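Local coordinates for putative cytochrome P450 120 (PDB 2VE3), which binds heme and retinoic acid and probably acts as a cytochrome P450 monooxygenase that inserts oxygen into an organic substrate, at residues L408-L422 against R431-L443. Residues are numbered along the deposited sequence; the frame is centred on the assembly and turned at random.
Sequences LIQQFDWTLLPGQNL and RPKDNLRVKLHSL
Arg437 O is gripped twice, by Leu417 N at 3.0 Å and by Gln420 NE2 at 2.7 Å; the side-chain N-H of Gln420 lies in the carbonyl plane on a lone pair, whereas Leu417 N comes in tilted 30° from it. The same NE2 also donates to Leu417 O, 2.9 Å away. Gln420 OE1 accepts from Arg437 N at 2.9 Å and from a water that also donates to Asn421 O and accepts from Leu436 N, so both ends of the amide are held and its rotation is fixed. Gln420 CG sits between its backbone N and carbonyl carbon (chi1 59°), and the extended chain beyond carries the amide to strand 437-442. Farther along, Asn421 N meets Asp434 OD2 at 2.7 Å from above the carboxylate plane, and Asp434 N returns a bond to Asn421 O. At the C-terminal end of the P450 chain, away from the heme, strands 412-416 and 437-442 pair antiparallel, forming two of the three strands of a sheet, with strand 140-142 on the other side of 437-442. On the face of Phe412, Trp414 and Leu416, Leu440 forks: CD1 stands over the Phe412 ring centre, 3.9 Å away in a CH-pi contact, while CD2 packs on Trp414 CB. Trp414 NE1 bonds Cys267 O of helix 241-272. Asp413, on the other face, pairs with Arg277 and Arg281.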
ATOM      1  N   LEU A 408      15.114 -13.965   3.849  1.00 24.85           N
ATOM      2  CA  LEU A 408      14.256 -15.045   4.310  1.00 24.97           C
ATOM      3  C   LEU A 408      14.551 -16.344   3.561  1.00 25.45           C
ATOM      4  O   LEU A 408      14.686 -17.400   4.178  1.00 24.98           O
ATOM      5  CB  LEU A 408      12.775 -14.674   4.181  1.00 24.72           C
ATOM      6  CG  LEU A 408      11.767 -15.792   4.506  1.00 24.72           C
ATOM      7  CD1 LEU A 408      11.852 -16.254   5.953  1.00 22.86           C
ATOM      8  CD2 LEU A 408      10.338 -15.381   4.143  1.00 23.63           C
ATOM      9  N   ILE A 409      14.659 -16.262   2.239  1.00 26.13           N
ATOM     10  CA  ILE A 409      14.910 -17.455   1.435  1.00 26.97           C
ATOM     11  C   ILE A 409      16.339 -18.005   1.604  1.00 27.87           C
ATOM     12  O   ILE A 409      16.541 -19.218   1.624  1.00 28.03           O
ATOM     13  CB  ILE A 409      14.483 -17.254  -0.049  1.00 27.12           C
ATOM     14  CG1 ILE A 409      12.954 -17.291  -0.134  1.00 26.35           C
ATOM     15  CG2 ILE A 409      15.091 -18.339  -0.959  1.00 27.77           C
ATOM     16  CD1 ILE A 409      12.366 -17.000  -1.500  1.00 26.48           C
ATOM     17  N   GLN A 410      17.327 -17.120   1.745  1.00 28.84           N
ATOM     18  CA  GLN A 410      18.713 -17.580   1.946  1.00 29.47           C
ATOM     19  C   GLN A 410      18.911 -18.352   3.259  1.00 29.33           C
ATOM     20  O   GLN A 410      19.724 -19.280   3.325  1.00 29.84           O
ATOM     21  CB  GLN A 410      19.735 -16.442   1.779  1.00 29.52           C
ATOM     22  CG  GLN A 410      19.914 -15.534   2.980  1.00 30.43           C
ATOM     23  CD  GLN A 410      21.166 -14.671   2.902  1.00 30.40           C
ATOM     24  OE1 GLN A 410      21.082 -13.458   2.719  1.00 32.03           O
ATOM     25  NE2 GLN A 410      22.334 -15.292   3.048  1.00 32.19           N
ATOM     26  N   GLN A 411      18.149 -17.989   4.285  1.00 29.32           N
ATOM     27  CA  GLN A 411      18.290 -18.605   5.608  1.00 29.20           C
ATOM     28  C   GLN A 411      17.261 -19.690   5.945  1.00 28.47           C
ATOM     29  O   GLN A 411      17.567 -20.609   6.710  1.00 28.80           O
ATOM     30  CB  GLN A 411      18.239 -17.528   6.691  1.00 29.64           C
ATOM     31  CG  GLN A 411      19.348 -16.514   6.599  1.00 31.52           C
ATOM     32  CD  GLN A 411      19.084 -15.330   7.481  1.00 35.00           C
ATOM     33  OE1 GLN A 411      18.928 -15.466   8.701  1.00 36.79           O
ATOM     34  NE2 GLN A 411      19.026 -14.149   6.874  1.00 34.09           N
ATOM     35  N   PHE A 412      16.042 -19.578   5.417  1.00 27.27           N
ATOM     36  CA  PHE A 412      14.974 -20.496   5.833  1.00 26.08           C
ATOM     37  C   PHE A 412      14.122 -21.073   4.710  1.00 25.10           C
ATOM     38  O   PHE A 412      13.870 -20.419   3.694  1.00 24.56           O
ATOM     39  CB  PHE A 412      14.011 -19.814   6.811  1.00 26.52           C
ATOM     40  CG  PHE A 412      14.645 -19.345   8.094  1.00 27.59           C
ATOM     41  CD1 PHE A 412      14.747 -20.195   9.187  1.00 27.61           C
ATOM     42  CD2 PHE A 412      15.102 -18.022   8.220  1.00 27.94           C
ATOM     43  CE1 PHE A 412      15.317 -19.743  10.396  1.00 28.70           C
ATOM     44  CE2 PHE A 412      15.670 -17.565   9.413  1.00 28.29           C
ATOM     45  CZ  PHE A 412      15.781 -18.424  10.502  1.00 27.38           C
ATOM     46  N   ASP A 413      13.676 -22.310   4.924  1.00 23.55           N
ATOM     47  CA  ASP A 413      12.441 -22.792   4.342  1.00 22.55           C
ATOM     48  C   ASP A 413      11.361 -22.586   5.386  1.00 21.94           C
ATOM     49  O   ASP A 413      11.662 -22.396   6.572  1.00 21.60           O
ATOM     50  CB  ASP A 413      12.525 -24.277   4.000  1.00 22.62           C
ATOM     51  CG  ASP A 413      13.267 -24.531   2.710  1.00 23.10           C
ATOM     52  OD1 ASP A 413      13.243 -23.652   1.820  1.00 23.14           O
ATOM     53  OD2 ASP A 413      13.870 -25.617   2.586  1.00 23.71           O
ATOM     54  N   TRP A 414      10.108 -22.622   4.953  1.00 21.04           N
ATOM     55  CA  TRP A 414       8.998 -22.554   5.892  1.00 20.57           C
ATOM     56  C   TRP A 414       7.771 -23.335   5.451  1.00 20.77           C
ATOM     57  O   TRP A 414       7.550 -23.597   4.249  1.00 20.61           O
ATOM     58  CB  TRP A 414       8.661 -21.097   6.257  1.00 19.33           C
ATOM     59  CG  TRP A 414       8.121 -20.244   5.135  1.00 18.29           C
ATOM     60  CD1 TRP A 414       6.812 -19.900   4.930  1.00 14.59           C
ATOM     61  CD2 TRP A 414       8.870 -19.608   4.085  1.00 16.23           C
ATOM     62  NE1 TRP A 414       6.699 -19.097   3.834  1.00 13.35           N
ATOM     63  CE2 TRP A 414       7.944 -18.911   3.282  1.00 16.12           C
ATOM     64  CE3 TRP A 414      10.232 -19.561   3.746  1.00 18.11           C
ATOM     65  CZ2 TRP A 414       8.333 -18.168   2.157  1.00 16.79           C
ATOM     66  CZ3 TRP A 414      10.620 -18.824   2.630  1.00 16.42           C
ATOM     67  CH2 TRP A 414       9.672 -18.139   1.849  1.00 17.48           C
ATOM     68  N   THR A 415       6.986 -23.711   6.448  1.00 21.08           N
ATOM     69  CA  THR A 415       5.788 -24.489   6.255  1.00 21.57           C
ATOM     70  C   THR A 415       4.607 -23.746   6.833  1.00 21.77           C
ATOM     71  O   THR A 415       4.636 -23.313   7.989  1.00 21.17           O
ATOM     72  CB  THR A 415       5.901 -25.867   6.959  1.00 21.79           C
ATOM     73  OG1 THR A 415       7.170 -26.453   6.657  1.00 23.88           O
ATOM     74  CG2 THR A 415       4.807 -26.814   6.517  1.00 21.31           C
ATOM     75  N   LEU A 416       3.567 -23.622   6.016  1.00 22.60           N
ATOM     76  CA  LEU A 416       2.277 -23.109   6.444  1.00 23.83           C
ATOM     77  C   LEU A 416       1.494 -24.220   7.138  1.00 24.64           C
ATOM     78  O   LEU A 416       1.038 -25.158   6.492  1.00 24.96           O
ATOM     79  CB  LEU A 416       1.479 -22.584   5.240  1.00 23.86           C
ATOM     80  CG  LEU A 416       2.110 -21.551   4.281  1.00 24.12           C
ATOM     81  CD1 LEU A 416       1.119 -21.183   3.207  1.00 24.31           C
ATOM     82  CD2 LEU A 416       2.549 -20.291   4.993  1.00 23.92           C
ATOM     83  N   LEU A 417       1.322 -24.097   8.449  1.00 25.35           N
ATOM     84  CA  LEU A 417       0.696 -25.150   9.255  1.00 25.62           C
ATOM     85  C   LEU A 417      -0.665 -25.599   8.736  1.00 25.84           C
ATOM     86  O   LEU A 417      -1.462 -24.776   8.258  1.00 25.26           O
ATOM     87  CB  LEU A 417       0.629 -24.752  10.738  1.00 26.04           C
ATOM     88  CG  LEU A 417       1.993 -24.478  11.385  1.00 26.16           C
ATOM     89  CD1 LEU A 417       1.856 -24.338  12.886  1.00 25.34           C
ATOM     90  CD2 LEU A 417       3.006 -25.574  11.035  1.00 25.31           C
ATOM     91  N   PRO A 418      -0.909 -26.922   8.765  1.00 26.24           N
ATOM     92  CA  PRO A 418      -2.178 -27.479   8.310  1.00 26.64           C
ATOM     93  C   PRO A 418      -3.331 -27.046   9.200  1.00 26.85           C
ATOM     94  O   PRO A 418      -3.123 -26.697  10.375  1.00 26.88           O
ATOM     95  CB  PRO A 418      -1.951 -28.994   8.382  1.00 26.74           C
ATOM     96  CG  PRO A 418      -0.456 -29.156   8.328  1.00 26.73           C
ATOM     97  CD  PRO A 418       0.035 -27.984   9.147  1.00 26.61           C
ATOM     98  N   GLY A 419      -4.528 -27.030   8.618  1.00 26.83           N
ATOM     99  CA  GLY A 419      -5.717 -26.578   9.318  1.00 27.26           C
ATOM    100  C   GLY A 419      -5.566 -25.175   9.879  1.00 27.14           C
ATOM    101  O   GLY A 419      -5.538 -24.999  11.095  1.00 28.56           O
ATOM    102  N   GLN A 420      -5.412 -24.191   8.997  1.00 26.22           N
ATOM    103  CA  GLN A 420      -5.662 -22.782   9.333  1.00 25.10           C
ATOM    104  C   GLN A 420      -6.496 -22.174   8.222  1.00 24.58           C
ATOM    105  O   GLN A 420      -6.605 -22.746   7.142  1.00 24.15           O
ATOM    106  CB  GLN A 420      -4.368 -22.002   9.534  1.00 24.62           C
ATOM    107  CG  GLN A 420      -3.426 -21.992   8.327  1.00 23.95           C
ATOM    108  CD  GLN A 420      -2.178 -21.204   8.611  1.00 23.03           C
ATOM    109  OE1 GLN A 420      -2.230 -19.979   8.807  1.00 22.67           O
ATOM    110  NE2 GLN A 420      -1.042 -21.890   8.647  1.00 22.04           N
ATOM    111  N   ASN A 421      -7.122 -21.041   8.502  1.00 24.16           N
ATOM    112  CA  ASN A 421      -7.804 -20.266   7.474  1.00 24.32           C
ATOM    113  C   ASN A 421      -6.828 -19.294   6.791  1.00 24.33           C
ATOM    114  O   ASN A 421      -6.337 -18.360   7.424  1.00 24.66           O
ATOM    115  CB  ASN A 421      -8.982 -19.498   8.094  1.00 24.42           C
ATOM    116  CG  ASN A 421      -9.994 -19.096   7.080  1.00 23.44           C
ATOM    117  OD1 ASN A 421      -9.768 -19.232   5.889  1.00 23.46           O
ATOM    118  ND2 ASN A 421     -11.127 -18.607   7.536  1.00 24.42           N
ATOM    119  N   LEU A 422      -6.530 -19.547   5.515  1.00 24.87           N
ATOM    120  CA  LEU A 422      -5.624 -18.710   4.715  1.00 24.73           C
ATOM    121  C   LEU A 422      -6.438 -17.706   3.907  1.00 24.88           C
ATOM    122  O   LEU A 422      -5.900 -16.945   3.103  1.00 24.40           O
ATOM    123  CB  LEU A 422      -4.777 -19.569   3.775  1.00 24.91           C
ATOM    124  CG  LEU A 422      -3.779 -20.558   4.382  1.00 25.56           C
ATOM    125  CD1 LEU A 422      -3.194 -21.518   3.322  1.00 26.60           C
ATOM    126  CD2 LEU A 422      -2.660 -19.820   5.123  1.00 26.51           C
ATOM    127  N   ARG A 431      -5.045  -9.626   4.376  1.00 18.60           N
ATOM    128  CA  ARG A 431      -4.327 -10.426   5.386  1.00 18.90           C
ATOM    129  C   ARG A 431      -5.008 -11.788   5.483  1.00 18.60           C
ATOM    130  O   ARG A 431      -6.216 -11.874   5.291  1.00 18.36           O
ATOM    131  CB  ARG A 431      -4.306  -9.724   6.759  1.00 18.35           C
ATOM    132  CG  ARG A 431      -5.683  -9.395   7.345  1.00 18.63           C
ATOM    133  CD  ARG A 431      -5.655  -8.443   8.559  1.00 20.73           C
ATOM    134  NE  ARG A 431      -7.033  -8.001   8.858  1.00 23.34           N
ATOM    135  CZ  ARG A 431      -7.807  -8.541   9.806  1.00 25.53           C
ATOM    136  NH1 ARG A 431      -7.320  -9.509  10.585  1.00 25.93           N
ATOM    137  NH2 ARG A 431      -9.059  -8.106   9.990  1.00 23.71           N
ATOM    138  N   PRO A 432      -4.240 -12.866   5.759  1.00 18.90           N
ATOM    139  CA  PRO A 432      -4.873 -14.170   5.995  1.00 18.97           C
ATOM    140  C   PRO A 432      -5.653 -14.181   7.328  1.00 19.57           C
ATOM    141  O   PRO A 432      -5.145 -13.689   8.339  1.00 18.85           O
ATOM    142  CB  PRO A 432      -3.682 -15.134   6.047  1.00 18.82           C
ATOM    143  CG  PRO A 432      -2.544 -14.288   6.490  1.00 19.45           C
ATOM    144  CD  PRO A 432      -2.773 -12.936   5.872  1.00 19.01           C
ATOM    145  N   LYS A 433      -6.872 -14.713   7.315  1.00 20.57           N
ATOM    146  CA  LYS A 433      -7.745 -14.685   8.505  1.00 22.98           C
ATOM    147  C   LYS A 433      -7.091 -15.227   9.790  1.00 22.93           C
ATOM    148  O   LYS A 433      -7.174 -14.581  10.843  1.00 22.96           O
ATOM    149  CB  LYS A 433      -9.096 -15.357   8.240  1.00 23.02           C
ATOM    150  CG  LYS A 433     -10.232 -14.850   9.159  1.00 25.00           C
ATOM    151  CD  LYS A 433     -11.576 -15.466   8.825  1.00 25.71           C
ATOM    152  CE  LYS A 433     -11.972 -15.218   7.353  1.00 30.57           C
ATOM    153  NZ  LYS A 433     -13.258 -15.886   6.972  1.00 32.99           N
ATOM    154  N   ASP A 434      -6.411 -16.371   9.690  1.00 22.77           N
ATOM    155  CA  ASP A 434      -5.723 -16.973  10.839  1.00 22.95           C
ATOM    156  C   ASP A 434      -4.287 -16.527  11.066  1.00 22.60           C
ATOM    157  O   ASP A 434      -3.511 -17.248  11.694  1.00 22.59           O
ATOM    158  CB  ASP A 434      -5.800 -18.512  10.806  1.00 23.73           C
ATOM    159  CG  ASP A 434      -7.167 -19.034  11.232  1.00 25.19           C
ATOM    160  OD1 ASP A 434      -8.015 -18.222  11.659  1.00 27.00           O
ATOM    161  OD2 ASP A 434      -7.404 -20.254  11.119  1.00 25.98           O
ATOM    162  N   ASN A 435      -3.948 -15.335  10.570  1.00 22.22           N
ATOM    163  CA  ASN A 435      -2.672 -14.648  10.855  1.00 21.98           C
ATOM    164  C   ASN A 435      -1.372 -15.371  10.481  1.00 21.80           C
ATOM    165  O   ASN A 435      -0.315 -15.070  11.033  1.00 21.38           O
ATOM    166  CB  ASN A 435      -2.594 -14.183  12.309  1.00 21.98           C
ATOM    167  CG  ASN A 435      -3.749 -13.282  12.702  1.00 22.90           C
ATOM    168  OD1 ASN A 435      -3.865 -12.154  12.227  1.00 22.87           O
ATOM    169  ND2 ASN A 435      -4.607 -13.781  13.583  1.00 24.25           N
ATOM    170  N   LEU A 436      -1.470 -16.320   9.553  1.00 22.20           N
ATOM    171  CA  LEU A 436      -0.313 -16.965   8.922  1.00 22.49           C
ATOM    172  C   LEU A 436       0.558 -17.738   9.897  1.00 23.17           C
ATOM    173  O   LEU A 436       1.641 -17.283  10.290  1.00 23.13           O
ATOM    174  CB  LEU A 436       0.533 -15.946   8.156  1.00 22.30           C
ATOM    175  CG  LEU A 436       0.807 -16.085   6.655  1.00 21.81           C
ATOM    176  CD1 LEU A 436       2.188 -15.525   6.352  1.00 22.44           C
ATOM    177  CD2 LEU A 436       0.614 -17.490   6.074  1.00 22.14           C
ATOM    178  N   ARG A 437       0.091 -18.925  10.273  1.00 24.08           N
ATOM    179  CA  ARG A 437       0.820 -19.767  11.208  1.00 25.12           C
ATOM    180  C   ARG A 437       1.841 -20.580  10.436  1.00 24.79           C
ATOM    181  O   ARG A 437       1.490 -21.292   9.497  1.00 24.56           O
ATOM    182  CB  ARG A 437      -0.138 -20.686  11.964  1.00 25.41           C
ATOM    183  CG  ARG A 437      -1.217 -19.933  12.721  1.00 26.52           C
ATOM    184  CD  ARG A 437      -2.155 -20.869  13.487  1.00 27.42           C
ATOM    185  NE  ARG A 437      -2.974 -20.091  14.418  1.00 33.52           N
ATOM    186  CZ  ARG A 437      -2.554 -19.668  15.611  1.00 35.77           C
ATOM    187  NH1 ARG A 437      -1.330 -19.965  16.031  1.00 37.38           N
ATOM    188  NH2 ARG A 437      -3.361 -18.949  16.388  1.00 38.42           N
ATOM    189  N   VAL A 438       3.102 -20.456  10.836  1.00 25.36           N
ATOM    190  CA  VAL A 438       4.235 -21.084  10.137  1.00 26.00           C
ATOM    191  C   VAL A 438       5.224 -21.732  11.106  1.00 26.77           C
ATOM    192  O   VAL A 438       5.190 -21.462  12.301  1.00 26.85           O
ATOM    193  CB  VAL A 438       5.013 -20.052   9.274  1.00 25.69           C
ATOM    194  CG1 VAL A 438       4.108 -19.449   8.205  1.00 24.45           C
ATOM    195  CG2 VAL A 438       5.646 -18.952  10.160  1.00 25.60           C
ATOM    196  N   LYS A 439       6.070 -22.613  10.585  1.00 27.83           N
ATOM    197  CA  LYS A 439       7.310 -22.998  11.244  1.00 29.15           C
ATOM    198  C   LYS A 439       8.397 -22.689  10.242  1.00 29.49           C
ATOM    199  O   LYS A 439       8.259 -23.038   9.066  1.00 29.22           O
ATOM    200  CB  LYS A 439       7.329 -24.496  11.574  1.00 29.35           C
ATOM    201  CG  LYS A 439       6.839 -24.823  12.980  1.00 32.30           C
ATOM    202  CD  LYS A 439       6.364 -26.263  13.089  1.00 35.44           C
ATOM    203  CE  LYS A 439       5.472 -26.452  14.316  1.00 36.96           C
ATOM    204  NZ  LYS A 439       4.769 -27.758  14.240  1.00 38.60           N
ATOM    205  N   LEU A 440       9.455 -22.015  10.687  1.00 30.10           N
ATOM    206  CA  LEU A 440      10.628 -21.814   9.844  1.00 31.17           C
ATOM    207  C   LEU A 440      11.637 -22.937  10.091  1.00 32.06           C
ATOM    208  O   LEU A 440      11.861 -23.344  11.234  1.00 32.17           O
ATOM    209  CB  LEU A 440      11.276 -20.441  10.088  1.00 30.90           C
ATOM    210  CG  LEU A 440      10.482 -19.121  10.008  1.00 30.60           C
ATOM    211  CD1 LEU A 440      11.446 -17.935   9.909  1.00 29.48           C
ATOM    212  CD2 LEU A 440       9.477 -19.061   8.873  1.00 29.03           C
ATOM    213  N   HIS A 441      12.236 -23.446   9.024  1.00 33.25           N
ATOM    214  CA  HIS A 441      13.306 -24.424   9.162  1.00 33.96           C
ATOM    215  C   HIS A 441      14.589 -23.791   8.660  1.00 34.62           C
ATOM    216  O   HIS A 441      14.670 -23.384   7.499  1.00 34.57           O
ATOM    217  CB  HIS A 441      13.015 -25.703   8.369  1.00 34.06           C
ATOM    218  CG  HIS A 441      11.567 -25.927   8.070  1.00 34.81           C
ATOM    219  ND1 HIS A 441      11.070 -25.921   6.783  1.00 36.14           N
ATOM    220  CD2 HIS A 441      10.510 -26.172   8.881  1.00 35.44           C
ATOM    221  CE1 HIS A 441       9.768 -26.140   6.816  1.00 35.91           C
ATOM    222  NE2 HIS A 441       9.402 -26.292   8.077  1.00 35.48           N
ATOM    223  N   SER A 442      15.589 -23.717   9.540  1.00 35.59           N
ATOM    224  CA  SER A 442      16.897 -23.124   9.226  1.00 36.16           C
ATOM    225  C   SER A 442      17.710 -23.940   8.222  1.00 36.39           C
ATOM    226  O   SER A 442      17.705 -25.179   8.253  1.00 36.25           O
ATOM    227  CB  SER A 442      17.714 -22.917  10.510  1.00 36.17           C
ATOM    228  OG  SER A 442      18.973 -22.323  10.226  1.00 37.19           O
ATOM    229  N   LEU A 443      18.421 -23.227   7.348  1.00 36.69           N
ATOM    230  CA  LEU A 443      19.280 -23.843   6.334  1.00 36.80           C
ATOM    231  C   LEU A 443      20.757 -23.671   6.681  1.00 37.29           C
ATOM    232  O   LEU A 443      21.633 -23.977   5.865  1.00 37.96           O
ATOM    233  CB  LEU A 443      19.001 -23.237   4.956  1.00 36.39           C
ATOM    234  CG  LEU A 443      17.708 -23.591   4.227  1.00 35.58           C
ATOM    235  CD1 LEU A 443      17.398 -22.525   3.209  1.00 33.49           C
ATOM    236  CD2 LEU A 443      17.821 -24.952   3.568  1.00 35.16           C
TER
HETATM  237  O   HOH W   1      -3.692 -17.762   8.397  1.00 17.88           O